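Polyphosphate kinase (Porphyromonas gingivalis, PDB 2O8R) probably catalyses the reversible, magnesium-dependent transfer of the terminal phosphate of ATP onto a growing chain of inorganic polyphosphate. Local coordinates at residues A[32-44]-A[306-319]. The protein carries 3 engineered substitutions. Residues are numbered along the deposited sequence; the frame is centred on the assembly and turned at random.
Sequences TLPVYDRIKFLSI and LAMLPNPFAPRLET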
ATOM      1  N   THR A  32     -32.464  11.713  -7.939  1.00 40.88           N
ATOM      2  CA  THR A  32     -32.046  13.073  -8.276  1.00 38.96           C
ATOM      3  C   THR A  32     -30.539  13.203  -8.266  1.00 48.09           C
ATOM      4  O   THR A  32     -30.009  14.261  -8.593  1.00 59.52           O
ATOM      5  CB  THR A  32     -32.604  14.106  -7.310  1.00 46.69           C
ATOM      6  OG1 THR A  32     -31.935  13.985  -6.045  1.00 50.20           O
ATOM      7  CG2 THR A  32     -34.101  13.910  -7.136  1.00 36.06           C
ATOM      8  N   LEU A  33     -29.858  12.129  -7.881  1.00 58.28           N
ATOM      9  CA  LEU A  33     -28.408  12.128  -7.739  1.00 49.47           C
ATOM     10  C   LEU A  33     -27.742  11.491  -8.945  1.00 57.58           C
ATOM     11  O   LEU A  33     -28.262  10.518  -9.498  1.00 52.72           O
ATOM     12  CB  LEU A  33     -28.010  11.360  -6.481  1.00 46.77           C
ATOM     13  CG  LEU A  33     -28.542  11.911  -5.163  1.00 52.57           C
ATOM     14  CD1 LEU A  33     -27.962  11.104  -4.051  1.00 17.84           C
ATOM     15  CD2 LEU A  33     -28.202  13.399  -4.978  1.00 43.21           C
ATOM     16  N   PRO A  34     -26.594  12.052  -9.371  1.00 55.50           N
ATOM     17  CA  PRO A  34     -25.757  11.500 -10.433  1.00 52.32           C
ATOM     18  C   PRO A  34     -25.449  10.054 -10.137  1.00 47.10           C
ATOM     19  O   PRO A  34     -25.100   9.755  -8.994  1.00 55.57           O
ATOM     20  CB  PRO A  34     -24.489  12.339 -10.328  1.00 44.21           C
ATOM     21  CG  PRO A  34     -24.964  13.632  -9.829  1.00 42.06           C
ATOM     22  CD  PRO A  34     -26.043  13.317  -8.857  1.00 35.34           C
ATOM     23  N   VAL A  35     -25.583   9.170 -11.137  1.00 44.88           N
ATOM     24  CA  VAL A  35     -25.543   7.706 -10.881  1.00 51.53           C
ATOM     25  C   VAL A  35     -24.404   7.243 -10.008  1.00 59.53           C
ATOM     26  O   VAL A  35     -24.620   6.453  -9.091  1.00 57.22           O
ATOM     27  CB  VAL A  35     -25.436   6.800 -12.135  1.00 54.41           C
ATOM     28  CG1 VAL A  35     -26.727   6.088 -12.385  1.00 43.68           C
ATOM     29  CG2 VAL A  35     -24.861   7.528 -13.370  1.00 52.32           C
ATOM     30  N   TYR A  36     -23.192   7.717 -10.301  1.00 44.86           N
ATOM     31  CA  TYR A  36     -22.044   7.212  -9.586  1.00 44.79           C
ATOM     32  C   TYR A  36     -22.083   7.557  -8.104  1.00 49.32           C
ATOM     33  O   TYR A  36     -21.565   6.809  -7.281  1.00 54.85           O
ATOM     34  CB  TYR A  36     -20.729   7.554 -10.297  1.00 31.37           C
ATOM     35  CG  TYR A  36     -20.480   6.581 -11.433  1.00 50.51           C
ATOM     36  CD1 TYR A  36     -20.970   6.824 -12.719  1.00 35.58           C
ATOM     37  CD2 TYR A  36     -19.799   5.388 -11.207  1.00 34.44           C
ATOM     38  CE1 TYR A  36     -20.764   5.912 -13.746  1.00 40.54           C
ATOM     39  CE2 TYR A  36     -19.582   4.481 -12.223  1.00 49.49           C
ATOM     40  CZ  TYR A  36     -20.072   4.741 -13.481  1.00 53.55           C
ATOM     41  OH  TYR A  36     -19.856   3.818 -14.464  1.00 57.14           O
ATOM     42  N   ASP A  37     -22.773   8.647  -7.764  1.00 47.28           N
ATOM     43  CA  ASP A  37     -23.038   8.972  -6.362  1.00 54.66           C
ATOM     44  C   ASP A  37     -23.829   7.866  -5.699  1.00 45.95           C
ATOM     45  O   ASP A  37     -23.508   7.456  -4.588  1.00 49.37           O
ATOM     46  CB  ASP A  37     -23.804  10.288  -6.219  1.00 37.73           C
ATOM     47  CG  ASP A  37     -23.019  11.478  -6.719  1.00 64.70           C
ATOM     48  OD1 ASP A  37     -21.842  11.323  -7.134  1.00 68.54           O
ATOM     49  OD2 ASP A  37     -23.598  12.578  -6.692  1.00 73.23           O
ATOM     50  N   ARG A  38     -24.856   7.387  -6.394  1.00 30.26           N
ATOM     51  CA  ARG A  38     -25.713   6.339  -5.872  1.00 45.52           C
ATOM     52  C   ARG A  38     -24.975   5.009  -5.785  1.00 51.17           C
ATOM     53  O   ARG A  38     -25.057   4.313  -4.769  1.00 66.40           O
ATOM     54  CB  ARG A  38     -26.960   6.208  -6.733  1.00 55.83           C
ATOM     55  CG  ARG A  38     -27.756   7.490  -6.808  1.00 47.76           C
ATOM     56  CD  ARG A  38     -29.004   7.268  -7.599  1.00 56.77           C
ATOM     57  NE  ARG A  38     -28.944   7.878  -8.916  1.00 54.37           N
ATOM     58  CZ  ARG A  38     -29.789   7.602  -9.903  1.00 53.33           C
ATOM     59  NH1 ARG A  38     -30.752   6.706  -9.731  1.00 61.79           N
ATOM     60  NH2 ARG A  38     -29.656   8.202 -11.072  1.00 63.12           N
ATOM     61  N   ILE A  39     -24.244   4.674  -6.842  1.00 39.43           N
ATOM     62  CA  ILE A  39     -23.426   3.460  -6.885  1.00 42.37           C
ATOM     63  C   ILE A  39     -22.444   3.367  -5.706  1.00 47.64           C
ATOM     64  O   ILE A  39     -22.314   2.297  -5.076  1.00 31.65           O
ATOM     65  CB  ILE A  39     -22.658   3.360  -8.220  1.00 50.67           C
ATOM     66  CG1 ILE A  39     -23.649   3.137  -9.376  1.00 47.26           C
ATOM     67  CG2 ILE A  39     -21.583   2.261  -8.151  1.00 25.89           C
ATOM     68  CD1 ILE A  39     -23.025   2.603 -10.646  1.00 46.77           C
ATOM     69  N   LYS A  40     -21.773   4.489  -5.416  1.00 40.99           N
ATOM     70  CA  LYS A  40     -20.926   4.630  -4.225  1.00 42.51           C
ATOM     71  C   LYS A  40     -21.672   4.256  -2.954  1.00 51.97           C
ATOM     72  O   LYS A  40     -21.135   3.536  -2.118  1.00 57.07           O
ATOM     73  CB  LYS A  40     -20.383   6.054  -4.089  1.00 46.36           C
ATOM     74  CG  LYS A  40     -18.887   6.209  -4.355  1.00 67.85           C
ATOM     75  CD  LYS A  40     -18.473   5.737  -5.741  1.00 67.94           C
ATOM     76  CE  LYS A  40     -17.017   5.318  -5.728  1.00 76.59           C
ATOM     77  NZ  LYS A  40     -16.658   4.640  -6.994  1.00100.42           N
ATOM     78  N   PHE A  41     -22.909   4.724  -2.818  1.00 38.50           N
ATOM     79  CA  PHE A  41     -23.674   4.446  -1.610  1.00 53.09           C
ATOM     80  C   PHE A  41     -24.148   2.995  -1.483  1.00 52.55           C
ATOM     81  O   PHE A  41     -24.273   2.471  -0.376  1.00 64.58           O
ATOM     82  CB  PHE A  41     -24.808   5.463  -1.430  1.00 48.41           C
ATOM     83  CG  PHE A  41     -24.373   6.673  -0.695  1.00 49.43           C
ATOM     84  CD1 PHE A  41     -23.712   7.690  -1.353  1.00 57.13           C
ATOM     85  CD2 PHE A  41     -24.539   6.762   0.675  1.00 54.64           C
ATOM     86  CE1 PHE A  41     -23.261   8.800  -0.671  1.00 48.89           C
ATOM     87  CE2 PHE A  41     -24.089   7.865   1.358  1.00 55.24           C
ATOM     88  CZ  PHE A  41     -23.437   8.887   0.677  1.00 41.84           C
ATOM     89  N   LEU A  42     -24.380   2.351  -2.616  1.00 50.83           N
ATOM     90  CA  LEU A  42     -24.674   0.931  -2.639  1.00 54.30           C
ATOM     91  C   LEU A  42     -23.463   0.207  -2.045  1.00 49.84           C
ATOM     92  O   LEU A  42     -23.590  -0.580  -1.112  1.00 45.95           O
ATOM     93  CB  LEU A  42     -24.937   0.486  -4.081  1.00 48.64           C
ATOM     94  CG  LEU A  42     -26.192  -0.281  -4.502  1.00 58.55           C
ATOM     95  CD1 LEU A  42     -27.428   0.154  -3.731  1.00 36.55           C
ATOM     96  CD2 LEU A  42     -26.419  -0.194  -6.037  1.00 44.55           C
ATOM     97  N   SER A  43     -22.284   0.514  -2.574  1.00 51.25           N
ATOM     98  CA  SER A  43     -21.038  -0.076  -2.092  1.00 52.77           C
ATOM     99  C   SER A  43     -20.838   0.134  -0.580  1.00 50.36           C
ATOM    100  O   SER A  43     -20.547  -0.814   0.154  1.00 51.69           O
ATOM    101  CB  SER A  43     -19.860   0.491  -2.899  1.00 53.15           C
ATOM    102  OG  SER A  43     -18.730   0.732  -2.083  1.00 69.78           O
ATOM    103  N   ILE A  44     -21.023   1.377  -0.133  1.00 39.67           N
ATOM    104  CA  ILE A  44     -20.915   1.747   1.277  1.00 44.22           C
ATOM    105  C   ILE A  44     -21.847   0.902   2.133  1.00 55.78           C
ATOM    106  O   ILE A  44     -21.412   0.324   3.133  1.00 51.80           O
ATOM    107  CB  ILE A  44     -21.213   3.245   1.522  1.00 42.14           C
ATOM    108  CG1 ILE A  44     -20.095   4.113   0.937  1.00 26.25           C
ATOM    109  CG2 ILE A  44     -21.375   3.519   3.014  1.00 30.14           C
ATOM    110  CD1 ILE A  44     -20.412   5.613   0.888  1.00 38.31           C
ATOM    111  N   LEU A 306     -18.720  -2.523  -6.065  1.00 44.34           N
ATOM    112  CA  LEU A 306     -19.304  -1.520  -6.961  1.00 47.81           C
ATOM    113  C   LEU A 306     -18.501  -0.222  -6.933  1.00 38.98           C
ATOM    114  O   LEU A 306     -18.480   0.524  -7.905  1.00 62.83           O
ATOM    115  CB  LEU A 306     -20.786  -1.270  -6.662  1.00 36.94           C
ATOM    116  CG  LEU A 306     -21.776  -2.361  -7.119  1.00 56.84           C
ATOM    117  CD1 LEU A 306     -23.197  -1.880  -6.968  1.00 42.09           C
ATOM    118  CD2 LEU A 306     -21.550  -2.808  -8.558  1.00 39.76           C
ATOM    119  N   ALA A 307     -17.809   0.017  -5.824  1.00 43.70           N
ATOM    120  CA  ALA A 307     -16.921   1.165  -5.683  1.00 43.98           C
ATOM    121  C   ALA A 307     -15.801   1.136  -6.716  1.00 41.57           C
ATOM    122  O   ALA A 307     -15.152   2.152  -6.955  1.00 47.04           O
ATOM    123  CB  ALA A 307     -16.335   1.210  -4.273  1.00 36.78           C
HETATM  124  N   MSE A 308     -15.590  -0.030  -7.322  1.00 39.30           N
HETATM  125  CA  MSE A 308     -14.550  -0.233  -8.328  1.00 38.95           C
HETATM  126  C   MSE A 308     -15.083  -0.176  -9.751  1.00 42.14           C
HETATM  127  O   MSE A 308     -14.328  -0.371 -10.705  1.00 55.05           O
HETATM  128  CB  MSE A 308     -13.854  -1.592  -8.127  1.00 45.75           C
HETATM  129  CG  MSE A 308     -12.930  -1.676  -6.915  1.00 70.57           C
HETATM  130 SE   MSE A 308     -11.613  -0.223  -6.858  1.00107.52          SE
HETATM  131  CE  MSE A 308     -10.508  -0.668  -8.404  1.00 97.62           C
ATOM    132  N   LEU A 309     -16.383   0.046  -9.909  1.00 51.56           N
ATOM    133  CA  LEU A 309     -16.943   0.144 -11.246  1.00 45.56           C
ATOM    134  C   LEU A 309     -16.458   1.441 -11.841  1.00 43.88           C
ATOM    135  O   LEU A 309     -16.676   2.500 -11.271  1.00 54.14           O
ATOM    136  CB  LEU A 309     -18.463   0.137 -11.217  1.00 52.62           C
ATOM    137  CG  LEU A 309     -19.101   0.100 -12.604  1.00 60.85           C
ATOM    138  CD1 LEU A 309     -18.729  -1.207 -13.315  1.00 44.78           C
ATOM    139  CD2 LEU A 309     -20.615   0.269 -12.505  1.00 41.16           C
ATOM    140  N   PRO A 310     -15.755   1.356 -12.969  1.00 46.82           N
ATOM    141  CA  PRO A 310     -15.216   2.553 -13.588  1.00 46.50           C
ATOM    142  C   PRO A 310     -16.309   3.447 -14.140  1.00 49.46           C
ATOM    143  O   PRO A 310     -17.309   2.938 -14.636  1.00 53.54           O
ATOM    144  CB  PRO A 310     -14.374   2.003 -14.746  1.00 44.27           C
ATOM    145  CG  PRO A 310     -14.202   0.557 -14.473  1.00 30.10           C
ATOM    146  CD  PRO A 310     -15.404   0.139 -13.716  1.00 51.35           C
ATOM    147  N   ASN A 311     -16.122   4.761 -14.019  1.00 45.47           N
ATOM    148  CA  ASN A 311     -16.914   5.739 -14.749  1.00 39.17           C
ATOM    149  C   ASN A 311     -16.092   6.265 -15.914  1.00 49.78           C
ATOM    150  O   ASN A 311     -15.295   7.189 -15.733  1.00 50.07           O
ATOM    151  CB  ASN A 311     -17.305   6.898 -13.836  1.00 26.81           C
ATOM    152  CG  ASN A 311     -18.019   8.037 -14.574  1.00 49.79           C
ATOM    153  OD1 ASN A 311     -18.328   7.956 -15.768  1.00 61.25           O
ATOM    154  ND2 ASN A 311     -18.291   9.106 -13.846  1.00 62.52           N
ATOM    155  N   PRO A 312     -16.303   5.706 -17.123  1.00 49.71           N
ATOM    156  CA  PRO A 312     -15.592   6.129 -18.317  1.00 43.10           C
ATOM    157  C   PRO A 312     -15.981   7.522 -18.814  1.00 55.56           C
ATOM    158  O   PRO A 312     -15.482   7.949 -19.848  1.00 59.36           O
ATOM    159  CB  PRO A 312     -16.013   5.093 -19.351  1.00 43.16           C
ATOM    160  CG  PRO A 312     -17.349   4.689 -18.922  1.00 53.07           C
ATOM    161  CD  PRO A 312     -17.263   4.636 -17.432  1.00 59.82           C
ATOM    162  N   PHE A 313     -16.857   8.225 -18.105  1.00 50.70           N
ATOM    163  CA  PHE A 313     -17.141   9.607 -18.465  1.00 53.23           C
ATOM    164  C   PHE A 313     -16.542  10.589 -17.482  1.00 64.16           C
ATOM    165  O   PHE A 313     -17.199  11.512 -17.027  1.00 55.59           O
ATOM    166  CB  PHE A 313     -18.625   9.818 -18.686  1.00 47.12           C
ATOM    167  CG  PHE A 313     -19.137   9.060 -19.856  1.00 49.47           C
ATOM    168  CD1 PHE A 313     -18.756   9.415 -21.138  1.00 53.08           C
ATOM    169  CD2 PHE A 313     -19.943   7.953 -19.684  1.00 59.64           C
ATOM    170  CE1 PHE A 313     -19.196   8.706 -22.228  1.00 33.12           C
ATOM    171  CE2 PHE A 313     -20.393   7.239 -20.774  1.00 39.45           C
ATOM    172  CZ  PHE A 313     -20.016   7.614 -22.046  1.00 54.53           C
ATOM    173  N   ALA A 314     -15.261  10.370 -17.205  1.00 81.02           N
ATOM    174  CA  ALA A 314     -14.444  11.198 -16.326  1.00 77.17           C
ATOM    175  C   ALA A 314     -15.269  11.946 -15.291  1.00 79.80           C
ATOM    176  O   ALA A 314     -15.876  11.271 -14.456  1.00 77.19           O
ATOM    177  CB  ALA A 314     -13.503  12.099 -17.122  1.00 75.96           C
ATOM    178  N   PRO A 315     -15.356  13.305 -15.357  1.00 77.36           N
ATOM    179  CA  PRO A 315     -15.955  14.017 -14.217  1.00 73.14           C
ATOM    180  C   PRO A 315     -17.479  14.113 -14.279  1.00 54.65           C
ATOM    181  O   PRO A 315     -18.108  14.601 -13.349  1.00 75.70           O
ATOM    182  CB  PRO A 315     -15.331  15.416 -14.302  1.00 64.73           C
ATOM    183  CG  PRO A 315     -14.681  15.508 -15.659  1.00 71.99           C
ATOM    184  CD  PRO A 315     -14.993  14.256 -16.419  1.00 68.17           C
ATOM    185  N   ARG A 316     -18.054  13.633 -15.368  1.00 45.46           N
ATOM    186  CA  ARG A 316     -19.490  13.636 -15.569  1.00 57.33           C
ATOM    187  C   ARG A 316     -20.063  12.434 -14.830  1.00 49.19           C
ATOM    188  O   ARG A 316     -19.309  11.591 -14.347  1.00 48.31           O
ATOM    189  CB  ARG A 316     -19.781  13.556 -17.069  1.00 49.73           C
ATOM    190  CG  ARG A 316     -20.831  14.531 -17.555  1.00 79.49           C
ATOM    191  CD  ARG A 316     -20.625  14.868 -19.030  1.00 53.23           C
ATOM    192  NE  ARG A 316     -20.318  13.688 -19.836  1.00 96.60           N
ATOM    193  CZ  ARG A 316     -21.212  12.781 -20.231  1.00108.74           C
ATOM    194  NH1 ARG A 316     -22.494  12.898 -19.889  1.00106.33           N
ATOM    195  NH2 ARG A 316     -20.821  11.743 -20.964  1.00 87.50           N
ATOM    196  N   LEU A 317     -21.388  12.369 -14.727  1.00 47.95           N
ATOM    197  CA  LEU A 317     -22.096  11.317 -13.952  1.00 36.17           C
ATOM    198  C   LEU A 317     -21.783  11.241 -12.427  1.00 35.79           C
ATOM    199  O   LEU A 317     -22.069  10.227 -11.782  1.00 51.41           O
ATOM    200  CB  LEU A 317     -21.942   9.930 -14.626  1.00 38.16           C
ATOM    201  CG  LEU A 317     -22.179   9.802 -16.137  1.00 53.12           C
ATOM    202  CD1 LEU A 317     -22.147   8.333 -16.663  1.00 29.12           C
ATOM    203  CD2 LEU A 317     -23.481  10.468 -16.500  1.00 23.69           C
ATOM    204  N   GLU A 318     -21.230  12.315 -11.856  1.00 45.69           N
ATOM    205  CA  GLU A 318     -20.805  12.353 -10.442  1.00 50.06           C
ATOM    206  C   GLU A 318     -20.672  13.791  -9.919  1.00 50.04           C
ATOM    207  O   GLU A 318     -20.079  14.634 -10.582  1.00 61.88           O
ATOM    208  CB  GLU A 318     -19.473  11.626 -10.274  1.00 45.43           C
ATOM    209  CG  GLU A 318     -18.320  12.242 -11.070  1.00 57.32           C
ATOM    210  CD  GLU A 318     -17.033  11.452 -10.973  1.00 64.06           C
ATOM    211  OE1 GLU A 318     -17.094  10.215 -10.760  1.00 52.67           O
ATOM    212  OE2 GLU A 318     -15.957  12.076 -11.128  1.00 78.72           O
ATOM    213  N   THR A 319     -21.211  14.075  -8.736  1.00 47.11           N
ATOM    214  CA  THR A 319     -21.173  15.445  -8.216  1.00 54.81           C
ATOM    215  C   THR A 319     -19.748  15.899  -8.049  1.00 44.34           C
ATOM    216  O   THR A 319     -18.943  15.222  -7.417  1.00 43.34           O
ATOM    217  CB  THR A 319     -21.890  15.613  -6.865  1.00 30.49           C
ATOM    218  OG1 THR A 319     -21.566  14.497  -6.040  1.00 77.33           O
ATOM    219  CG2 THR A 319     -23.414  15.671  -7.073  1.00 52.84           C
TER
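Tyr36 is the main bump here: its ring pushes out from the first turn of helix 35-63 into a hollow made by the curled loop 309-317. Asn311 roofs one face, with CB 3.5 Å from the centroid of the Tyr36 ring in a CH-pi contact and its amide stacked flat, 4° from the ring plane. That amide is held in place by its own loop: OD1 accepts from Phe313 N in an Asx turn, while ND2 donates to Arg316 O. Ile39 CD1 lies over the opposite face, displaced toward the rim, and Leu317 O sits at the ring edge. The hydroxyl reaches the far wall, where Tyr36 OH makes a weak 2.7 Å hydrogen bond to Pro310 O.

Leu317 O also accepts from Tyr36 N, 3.1 Å away, just after Pro34, the N-cap residue. Next to it, Asp37 holds Thr319 twice, OD1 taking the backbone N and OD2 the hydroxyl, Thr319 OG1, at 2.9 Å. Farther along, Leu306 sets CB against Ile39 CG2 and CD1 against Leu42 CD2, and Lys40, bent at chi2 (58°), swings NZ back to Ala307 O, 2.9 Å away.

The contact thus packs an N-terminal-domain helix, which farther on carries the predicted ATP-binding Asn48, against the loop following strand 294-297; helix 83-112 touches Val35, Tyr36 and Ile39, and Ile115 of strand 115-118 touches Tyr36, Pro312 and Leu317.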